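Local coordinates for BPH (Thiobacillus denitrificans, PDB 5OVS), which is a bacterial proteasome homologue that assembles into a tetradecameric double ring and probably hydrolyses peptide bonds inside its cavity, at residues G10-L19 against S177-L188; D102-D110 against F120-V128. All blocks are in the same frame, centred on the assembly; numbering follows the deposited sequence.

Interaction 1. Residues G10-L19 against S177-L188; sequences GRIAIAADTL and SGLPVQSFVMEL
From Ile12 paired with Met186 to Ala16 paired with Gln182, strands 11-16 and 182-187 run antiparallel (162°) with axes 4.6 Å apart, a regular ladder that Leu188 N prolongs by bonding to Gly10 O. On the face carrying Arg11, Ala13 and Ala15, Arg11 and Glu187 lie side by side and point the same way. Arg11 bends at chi2 and Glu187 folds back, so that NE meets OE2 at 3.0 Å in a salt bridge whose guanidinium and carboxylate planes are 58° apart; Val185 CG2 lies against Arg11 NH1. Farther along, Ala15 CB touches Ser183 CB, while Ser183 OG turns to Glu160. On the other face Met186 curls back at its last torsion and lays CG and CE against CB and CG2 of Ile12, and Ile12 CD1 meets Leu188 CD1 at 3.6 Å, nearly at right angles. Past the ladder Thr18 N bonds to Gly178 O, and Thr18 OG1, set between its own N and carbonyl carbon (chi1 46°), donates in the carbonyl plane to Pro180 O at 2.6 Å. Asp17 OD2 accepts Gly178 N at 2.9 Å and Leu19 N at 2.8 Å from opposite faces of the carboxylate, the second bond making an Asx turn. Its OD1 is held by Lys37 and Thr2 N, which fixes the group's rotation. Strand 3-8 continues the sheet beyond 11-16, helix 159-173 covers the face of Ala15 and Val185, and strand 44-48 of the five-stranded sheet packs on the Ile14 face, consistent with the four-layer alpha-beta-beta-alpha sandwich of proteasome beta-type (Ntn-hydrolase) subunits.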
loop_
_atom_site.group_PDB
_atom_site.type_symbol
_atom_site.label_atom_id
_atom_site.label_comp_id
_atom_site.label_asym_id
_atom_site.label_seq_id
_atom_site.Cartn_x
_atom_site.Cartn_y
_atom_site.Cartn_z
ATOM N N GLY K 10 37.304 -28.365 32.091
ATOM C CA GLY K 10 36.620 -28.566 33.376
ATOM C C GLY K 10 36.098 -27.289 34.025
ATOM O O GLY K 10 35.705 -27.292 35.195
ATOM N N ARG K 11 36.066 -26.212 33.245
ATOM C CA ARG K 11 35.726 -24.875 33.718
ATOM C C ARG K 11 34.644 -24.306 32.805
ATOM O O ARG K 11 34.661 -24.560 31.608
ATOM C CB ARG K 11 36.959 -23.981 33.626
ATOM C CG ARG K 11 37.918 -24.059 34.796
ATOM C CD ARG K 11 37.571 -22.963 35.776
ATOM N NE ARG K 11 38.599 -22.693 36.770
ATOM C CZ ARG K 11 39.414 -21.633 36.763
ATOM N NH1 ARG K 11 39.365 -20.703 35.803
ATOM N NH2 ARG K 11 40.312 -21.505 37.736
ATOM N N ILE K 12 33.732 -23.514 33.366
ATOM C CA ILE K 12 32.670 -22.888 32.594
ATOM C C ILE K 12 32.753 -21.392 32.810
ATOM O O ILE K 12 32.898 -20.938 33.938
ATOM C CB ILE K 12 31.287 -23.440 32.996
ATOM C CG1 ILE K 12 31.069 -24.809 32.348
ATOM C CG2 ILE K 12 30.170 -22.489 32.603
ATOM C CD1 ILE K 12 29.899 -25.594 32.909
ATOM N N ALA K 13 32.685 -20.627 31.719
ATOM C CA ALA K 13 32.711 -19.172 31.811
ATOM C C ALA K 13 31.604 -18.532 31.007
ATOM O O ALA K 13 31.039 -19.142 30.105
ATOM C CB ALA K 13 34.049 -18.625 31.373
ATOM N N ILE K 14 31.288 -17.296 31.374
ATOM C CA ILE K 14 30.220 -16.543 30.742
ATOM C C ILE K 14 30.601 -15.069 30.793
ATOM O O ILE K 14 31.142 -14.597 31.804
ATOM C CB ILE K 14 28.850 -16.835 31.404
ATOM C CG1 ILE K 14 27.716 -16.175 30.619
ATOM C CG2 ILE K 14 28.821 -16.413 32.872
ATOM C CD1 ILE K 14 26.336 -16.614 31.048
ATOM N N ALA K 15 30.380 -14.352 29.688
ATOM C CA ALA K 15 30.754 -12.935 29.630
ATOM C C ALA K 15 29.725 -12.075 28.912
ATOM O O ALA K 15 28.808 -12.581 28.276
ATOM C CB ALA K 15 32.121 -12.777 28.988
ATOM N N ALA K 16 29.876 -10.765 29.045
ATOM C CA ALA K 16 28.983 -9.822 28.391
ATOM C C ALA K 16 29.662 -8.478 28.304
ATOM O O ALA K 16 30.494 -8.143 29.145
ATOM C CB ALA K 16 27.666 -9.690 29.145
ATOM N N ASP K 17 29.311 -7.714 27.280
ATOM C CA ASP K 17 29.726 -6.325 27.224
ATOM C C ASP K 17 28.838 -5.544 28.212
ATOM O O ASP K 17 27.987 -6.121 28.875
ATOM C CB ASP K 17 29.643 -5.782 25.786
ATOM C CG ASP K 17 28.304 -5.196 25.464
ATOM O OD1 ASP K 17 27.325 -5.952 25.263
ATOM O OD2 ASP K 17 28.234 -3.956 25.420
ATOM N N THR K 18 29.044 -4.244 28.330
ATOM C CA THR K 18 28.310 -3.456 29.317
ATOM C C THR K 18 27.629 -2.204 28.769
ATOM O O THR K 18 27.118 -1.402 29.553
ATOM C CB THR K 18 29.276 -3.029 30.413
ATOM O OG1 THR K 18 30.464 -2.525 29.804
ATOM C CG2 THR K 18 29.620 -4.214 31.291
ATOM N N LEU K 19 27.607 -2.053 27.437
ATOM C CA LEU K 19 27.046 -0.870 26.787
ATOM C C LEU K 19 25.536 -0.985 26.563
ATOM O O LEU K 19 25.056 -1.983 26.048
ATOM C CB LEU K 19 27.749 -0.641 25.433
ATOM C CG LEU K 19 27.311 0.521 24.562
ATOM C CD1 LEU K 19 27.628 1.806 25.293
ATOM C CD2 LEU K 19 27.988 0.512 23.192
ATOM N N SER K 177 28.018 -2.840 20.899
ATOM C CA SER K 177 28.755 -3.499 21.982
ATOM C C SER K 177 29.896 -2.607 22.454
ATOM O O SER K 177 30.525 -1.935 21.636
ATOM C CB SER K 177 29.316 -4.837 21.483
ATOM O OG SER K 177 28.287 -5.785 21.230
ATOM N N GLY K 178 30.181 -2.603 23.761
ATOM C CA GLY K 178 31.246 -1.750 24.309
ATOM C C GLY K 178 31.902 -2.257 25.576
ATOM O O GLY K 178 31.272 -2.943 26.381
ATOM N N LEU K 179 33.178 -1.905 25.744
ATOM C CA LEU K 179 33.956 -2.257 26.938
ATOM C C LEU K 179 33.547 -1.362 28.100
ATOM O O LEU K 179 33.093 -0.252 27.876
ATOM C CB LEU K 179 35.459 -2.087 26.673
ATOM C CG LEU K 179 36.089 -2.964 25.579
ATOM C CD1 LEU K 179 37.568 -2.630 25.421
ATOM C CD2 LEU K 179 35.913 -4.450 25.864
ATOM N N PRO K 180 33.741 -1.825 29.352
ATOM C CA PRO K 180 34.414 -3.068 29.745
ATOM C C PRO K 180 33.580 -4.316 29.545
ATOM O O PRO K 180 32.356 -4.246 29.379
ATOM C CB PRO K 180 34.678 -2.867 31.242
ATOM C CG PRO K 180 33.575 -1.969 31.680
ATOM C CD PRO K 180 33.321 -1.042 30.528
ATOM N N VAL K 181 34.276 -5.445 29.562
ATOM C CA VAL K 181 33.670 -6.756 29.592
ATOM C C VAL K 181 33.495 -7.230 31.040
ATOM O O VAL K 181 34.387 -7.088 31.865
ATOM C CB VAL K 181 34.577 -7.770 28.874
ATOM C CG1 VAL K 181 33.885 -9.124 28.757
ATOM C CG2 VAL K 181 34.996 -7.209 27.511
ATOM N N GLN K 182 32.347 -7.821 31.320
ATOM C CA GLN K 182 32.078 -8.450 32.599
ATOM C C GLN K 182 32.117 -9.953 32.379
ATOM O O GLN K 182 31.718 -10.426 31.320
ATOM C CB GLN K 182 30.683 -8.043 33.056
ATOM C CG GLN K 182 30.221 -8.675 34.353
ATOM C CD GLN K 182 28.720 -8.537 34.577
ATOM O OE1 GLN K 182 27.943 -8.309 33.633
ATOM N NE2 GLN K 182 28.298 -8.694 35.833
ATOM N N SER K 183 32.577 -10.712 33.365
ATOM C CA SER K 183 32.543 -12.158 33.235
ATOM C C SER K 183 32.499 -12.893 34.569
ATOM O O SER K 183 32.813 -12.341 35.606
ATOM C CB SER K 183 33.733 -12.647 32.430
ATOM O OG SER K 183 34.950 -12.380 33.101
ATOM N N PHE K 184 32.101 -14.153 34.508
ATOM C CA PHE K 184 32.113 -15.024 35.663
ATOM C C PHE K 184 32.652 -16.367 35.226
ATOM O O PHE K 184 32.513 -16.735 34.058
ATOM C CB PHE K 184 30.700 -15.193 36.218
ATOM C CG PHE K 184 30.120 -13.928 36.780
ATOM C CD1 PHE K 184 29.544 -12.986 35.945
ATOM C CD2 PHE K 184 30.153 -13.673 38.146
ATOM C CE1 PHE K 184 29.012 -11.812 36.459
ATOM C CE2 PHE K 184 29.609 -12.503 38.662
ATOM C CZ PHE K 184 29.037 -11.572 37.819
ATOM N N VAL K 185 33.261 -17.091 36.161
ATOM C CA VAL K 185 33.783 -18.421 35.895
ATOM C C VAL K 185 33.395 -19.360 37.040
ATOM O O VAL K 185 33.283 -18.939 38.196
ATOM C CB VAL K 185 35.318 -18.390 35.676
ATOM C CG1 VAL K 185 36.064 -18.078 36.961
ATOM C CG2 VAL K 185 35.815 -19.698 35.067
ATOM N N MET K 186 33.164 -20.625 36.702
ATOM C CA MET K 186 32.822 -21.639 37.690
ATOM C C MET K 186 33.334 -23.000 37.256
ATOM O O MET K 186 33.715 -23.196 36.094
ATOM C CB MET K 186 31.308 -21.691 37.889
ATOM C CG MET K 186 30.549 -22.340 36.742
ATOM S SD MET K 186 28.857 -21.743 36.563
ATOM C CE MET K 186 29.208 -20.171 35.771
ATOM N N GLU K 187 33.318 -23.940 38.196
ATOM C CA GLU K 187 33.796 -25.289 37.940
ATOM C C GLU K 187 32.687 -26.130 37.291
ATOM O O GLU K 187 31.514 -26.020 37.654
ATOM C CB GLU K 187 34.278 -25.947 39.245
ATOM C CG GLU K 187 35.267 -25.120 40.066
ATOM C CD GLU K 187 36.495 -24.673 39.273
ATOM O OE1 GLU K 187 37.561 -25.322 39.387
ATOM O OE2 GLU K 187 36.398 -23.672 38.534
ATOM N N LEU K 188 33.067 -26.947 36.308
ATOM C CA LEU K 188 32.182 -27.950 35.745
ATOM C C LEU K 188 31.986 -29.004 36.820
ATOM O O LEU K 188 32.956 -29.492 37.397
ATOM C CB LEU K 188 32.836 -28.572 34.523
ATOM C CG LEU K 188 32.081 -29.668 33.776
ATOM C CD1 LEU K 188 30.892 -29.079 33.042
ATOM C CD2 LEU K 188 33.008 -30.381 32.799
HETATM O O HOH W 1 27.575 -6.958 31.355
HETATM O O HOH W 2 29.958 0.097 28.568
#

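Interaction 2. Residues D102-D110 against F120-V128; sequences DDLESSRMD and FGVAAHRTV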
loop_
_atom_site.group_PDB
_atom_site.type_symbol
_atom_site.label_atom_id
_atom_site.label_comp_id
_atom_site.label_asym_id
_atom_site.label_seq_id
_atom_site.Cartn_x
_atom_site.Cartn_y
_atom_site.Cartn_z
ATOM N N ASP K 102 6.012 -15.106 12.332
ATOM C CA ASP K 102 6.884 -16.209 12.798
ATOM C C ASP K 102 6.111 -17.508 13.045
ATOM O O ASP K 102 4.881 -17.506 13.075
ATOM C CB ASP K 102 7.566 -15.827 14.125
ATOM C CG ASP K 102 8.610 -14.735 13.971
ATOM O OD1 ASP K 102 9.264 -14.663 12.913
ATOM O OD2 ASP K 102 8.798 -13.961 14.936
ATOM N N ASP K 103 6.841 -18.607 13.247
ATOM C CA ASP K 103 6.239 -19.876 13.672
ATOM C C ASP K 103 5.640 -19.731 15.050
ATOM O O ASP K 103 4.470 -20.048 15.258
ATOM C CB ASP K 103 7.275 -21.005 13.735
ATOM C CG ASP K 103 7.427 -21.742 12.426
ATOM O OD1 ASP K 103 6.808 -21.325 11.423
ATOM O OD2 ASP K 103 8.167 -22.753 12.400
ATOM N N LEU K 104 6.465 -19.270 15.985
ATOM C CA LEU K 104 6.072 -19.096 17.375
ATOM C C LEU K 104 6.202 -17.638 17.800
ATOM O O LEU K 104 6.794 -16.813 17.087
ATOM C CB LEU K 104 6.955 -19.960 18.271
ATOM C CG LEU K 104 6.954 -21.461 17.990
ATOM C CD1 LEU K 104 8.223 -22.113 18.521
ATOM C CD2 LEU K 104 5.726 -22.126 18.586
ATOM N N GLU K 105 5.637 -17.320 18.965
ATOM C CA GLU K 105 5.775 -15.986 19.535
ATOM C C GLU K 105 7.215 -15.806 19.997
ATOM O O GLU K 105 7.810 -16.715 20.575
ATOM C CB GLU K 105 4.798 -15.764 20.697
ATOM C CG GLU K 105 3.352 -15.520 20.271
ATOM C CD GLU K 105 2.396 -15.342 21.452
ATOM O OE1 GLU K 105 2.860 -15.016 22.561
ATOM O OE2 GLU K 105 1.166 -15.522 21.279
ATOM N N SER K 106 7.781 -14.645 19.699
ATOM C CA SER K 106 9.096 -14.275 20.193
ATOM C C SER K 106 8.986 -13.830 21.655
ATOM O O SER K 106 8.019 -13.177 22.042
ATOM C CB SER K 106 9.666 -13.134 19.339
ATOM O OG SER K 106 11.029 -12.888 19.640
ATOM N N SER K 107 9.973 -14.191 22.465
ATOM C CA SER K 107 10.146 -13.560 23.766
ATOM C C SER K 107 11.035 -12.308 23.654
ATOM O O SER K 107 11.261 -11.616 24.644
ATOM C CB SER K 107 10.698 -14.563 24.782
ATOM O OG SER K 107 9.836 -15.691 24.892
ATOM N N ARG K 108 11.529 -12.031 22.447
ATOM C CA ARG K 108 12.316 -10.836 22.129
ATOM C C ARG K 108 13.694 -10.759 22.782
ATOM O O ARG K 108 14.367 -9.729 22.675
ATOM C CB ARG K 108 11.542 -9.555 22.456
ATOM C CG ARG K 108 10.152 -9.495 21.857
ATOM C CD ARG K 108 10.175 -9.498 20.345
ATOM N NE ARG K 108 8.903 -8.982 19.849
ATOM C CZ ARG K 108 8.705 -7.765 19.332
ATOM N NH1 ARG K 108 9.711 -6.900 19.186
ATOM N NH2 ARG K 108 7.485 -7.414 18.930
ATOM N N MET K 109 14.134 -11.829 23.433
ATOM C CA MET K 109 15.464 -11.855 23.990
ATOM C C MET K 109 16.101 -13.199 23.713
ATOM O O MET K 109 15.425 -14.213 23.583
ATOM C CB MET K 109 15.422 -11.573 25.487
ATOM C CG MET K 109 14.356 -12.352 26.205
ATOM S SD MET K 109 14.589 -12.387 27.979
ATOM C CE MET K 109 13.216 -13.436 28.428
ATOM N N ASP K 110 17.413 -13.187 23.581
ATOM C CA ASP K 110 18.187 -14.400 23.504
ATOM C C ASP K 110 18.994 -14.440 24.797
ATOM O O ASP K 110 19.454 -13.402 25.264
ATOM C CB ASP K 110 19.102 -14.351 22.291
ATOM C CG ASP K 110 18.335 -14.215 20.982
ATOM O OD1 ASP K 110 17.384 -14.986 20.751
ATOM O OD2 ASP K 110 18.692 -13.351 20.163
ATOM N N PHE K 120 24.195 -23.432 28.284
ATOM C CA PHE K 120 22.967 -23.500 27.523
ATOM C C PHE K 120 22.625 -22.143 26.924
ATOM O O PHE K 120 23.184 -21.115 27.296
ATOM C CB PHE K 120 21.812 -23.905 28.441
ATOM C CG PHE K 120 22.025 -25.206 29.189
ATOM C CD1 PHE K 120 21.665 -26.415 28.621
ATOM C CD2 PHE K 120 22.543 -25.211 30.466
ATOM C CE1 PHE K 120 21.840 -27.601 29.309
ATOM C CE2 PHE K 120 22.714 -26.391 31.158
ATOM C CZ PHE K 120 22.360 -27.588 30.583
ATOM N N GLY K 121 21.685 -22.153 25.997
ATOM C CA GLY K 121 21.131 -20.921 25.466
ATOM C C GLY K 121 19.669 -21.099 25.167
ATOM O O GLY K 121 19.219 -22.202 24.892
ATOM N N VAL K 122 18.930 -20.001 25.242
ATOM C CA VAL K 122 17.535 -19.972 24.837
ATOM C C VAL K 122 17.381 -18.802 23.908
ATOM O O VAL K 122 17.533 -17.660 24.330
ATOM C CB VAL K 122 16.570 -19.759 26.014
ATOM C CG1 VAL K 122 15.128 -20.011 25.562
ATOM C CG2 VAL K 122 16.933 -20.657 27.172
ATOM N N ALA K 123 17.093 -19.082 22.638
ATOM C CA ALA K 123 16.861 -18.026 21.675
ATOM C C ALA K 123 15.443 -17.496 21.883
ATOM O O ALA K 123 14.659 -18.081 22.639
ATOM C CB ALA K 123 17.064 -18.537 20.259
ATOM N N ALA K 124 15.132 -16.395 21.208
ATOM C CA ALA K 124 13.877 -15.653 21.399
ATOM C C ALA K 124 12.607 -16.485 21.198
ATOM O O ALA K 124 11.585 -16.223 21.838
ATOM C CB ALA K 124 13.856 -14.435 20.477
ATOM N N HIS K 125 12.672 -17.485 20.322
ATOM C CA HIS K 125 11.533 -18.361 20.073
ATOM C C HIS K 125 11.545 -19.621 20.967
ATOM O O HIS K 125 10.966 -20.652 20.607
ATOM C CB HIS K 125 11.484 -18.709 18.592
ATOM C CG HIS K 125 11.292 -17.510 17.711
ATOM N ND1 HIS K 125 12.341 -16.852 17.106
ATOM C CD2 HIS K 125 10.171 -16.830 17.362
ATOM C CE1 HIS K 125 11.876 -15.829 16.408
ATOM N NE2 HIS K 125 10.563 -15.790 16.552
ATOM N N ARG K 126 12.185 -19.504 22.133
ATOM C CA ARG K 126 12.300 -20.571 23.140
ATOM C C ARG K 126 13.028 -21.837 22.657
ATOM O O ARG K 126 12.809 -22.941 23.167
ATOM C CB ARG K 126 10.946 -20.854 23.796
ATOM C CG ARG K 126 10.569 -19.709 24.738
ATOM C CD ARG K 126 9.090 -19.642 25.086
ATOM N NE ARG K 126 8.218 -19.739 23.920
ATOM C CZ ARG K 126 8.066 -18.788 22.999
ATOM N NH1 ARG K 126 8.734 -17.639 23.067
ATOM N NH2 ARG K 126 7.239 -18.992 21.983
ATOM N N THR K 127 13.930 -21.636 21.705
ATOM C CA THR K 127 14.816 -22.668 21.227
ATOM C C THR K 127 15.904 -22.887 22.245
ATOM O O THR K 127 16.846 -22.108 22.299
ATOM C CB THR K 127 15.518 -22.214 19.929
ATOM O OG1 THR K 127 14.546 -21.685 19.024
ATOM C CG2 THR K 127 16.281 -23.364 19.288
ATOM N N VAL K 128 15.777 -23.936 23.047
ATOM C CA VAL K 128 16.757 -24.239 24.083
ATOM C C VAL K 128 17.828 -25.166 23.548
ATOM O O VAL K 128 17.521 -26.190 22.950
ATOM C CB VAL K 128 16.126 -24.939 25.306
ATOM C CG1 VAL K 128 17.173 -25.144 26.388
ATOM C CG2 VAL K 128 14.938 -24.157 25.824
HETATM O O HOH W 3 15.003 -16.077 25.651
#
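The side chains of His125 and Arg126, neighbours in a type I turn from Ala123 to Arg126, reach the loop 102-110 separately. His125 presents its ring edge to Asp102: NE2 donates to OD2 at 3.0 Å in the plane of the ring, yet meets the carboxylate from above, the two planes standing 90° apart. Asp102 is poorly ordered, so this link is probably mobile. Leu104 O lies at the same ring's edge, near CD2, and Ser106 OG sits over one face, offset toward the rim. Arg126 bends at chi3 (-48°) and turns its guanidinium end-on to one backbone oxygen: NH2 and NH1 reach Glu105 O at 2.7 and 2.8 Å, the NH2 bond lying on a carbonyl lone pair and the NH1 bond tilted from that plane. Both lie in the guanidinium plane and fix its orientation. NH1 also donates to Ser107 OG at 2.9 Å, a hydroxyl that His85 of helix 74-91 positions in turn. Two bonds to Ala124 close the rest: Ser107 N donates to Ala124 O at 2.7 Å, and the Asp110 side chain receives Ala124 N on OD1 at 2.7 Å, nearly along its C-O axis. Thr53 of a neighbouring subunit bonds to His125 O; at this subunit interface the loop before strand 111-115 packs on the turn of the 118-122/128-131 hairpin in the five-stranded sheet.

Overall arrangement
From the N terminus, strand 3-8 leads into 10-19, the first half of interaction 1, whose partner 177-188 arrives only near the C terminus. That contact therefore closes a loop of 157 residues, holding the five-stranded sheet, strand 134-137 and all four helices, and joins the last strand to the four-stranded sheet. Interaction 2 is nested inside it: after helix 74-91 comes the loop 102-110, and the hairpin 111-115/118-122 brings the chain back, nine residues between the two segments. The two contacts lie on opposite sides of the chain's centre, their nearest atoms about 7 Å apart. One completes a sheet; the other ties a hairpin turn to the loop that follows helix 74-91, beside a neighbouring subunit.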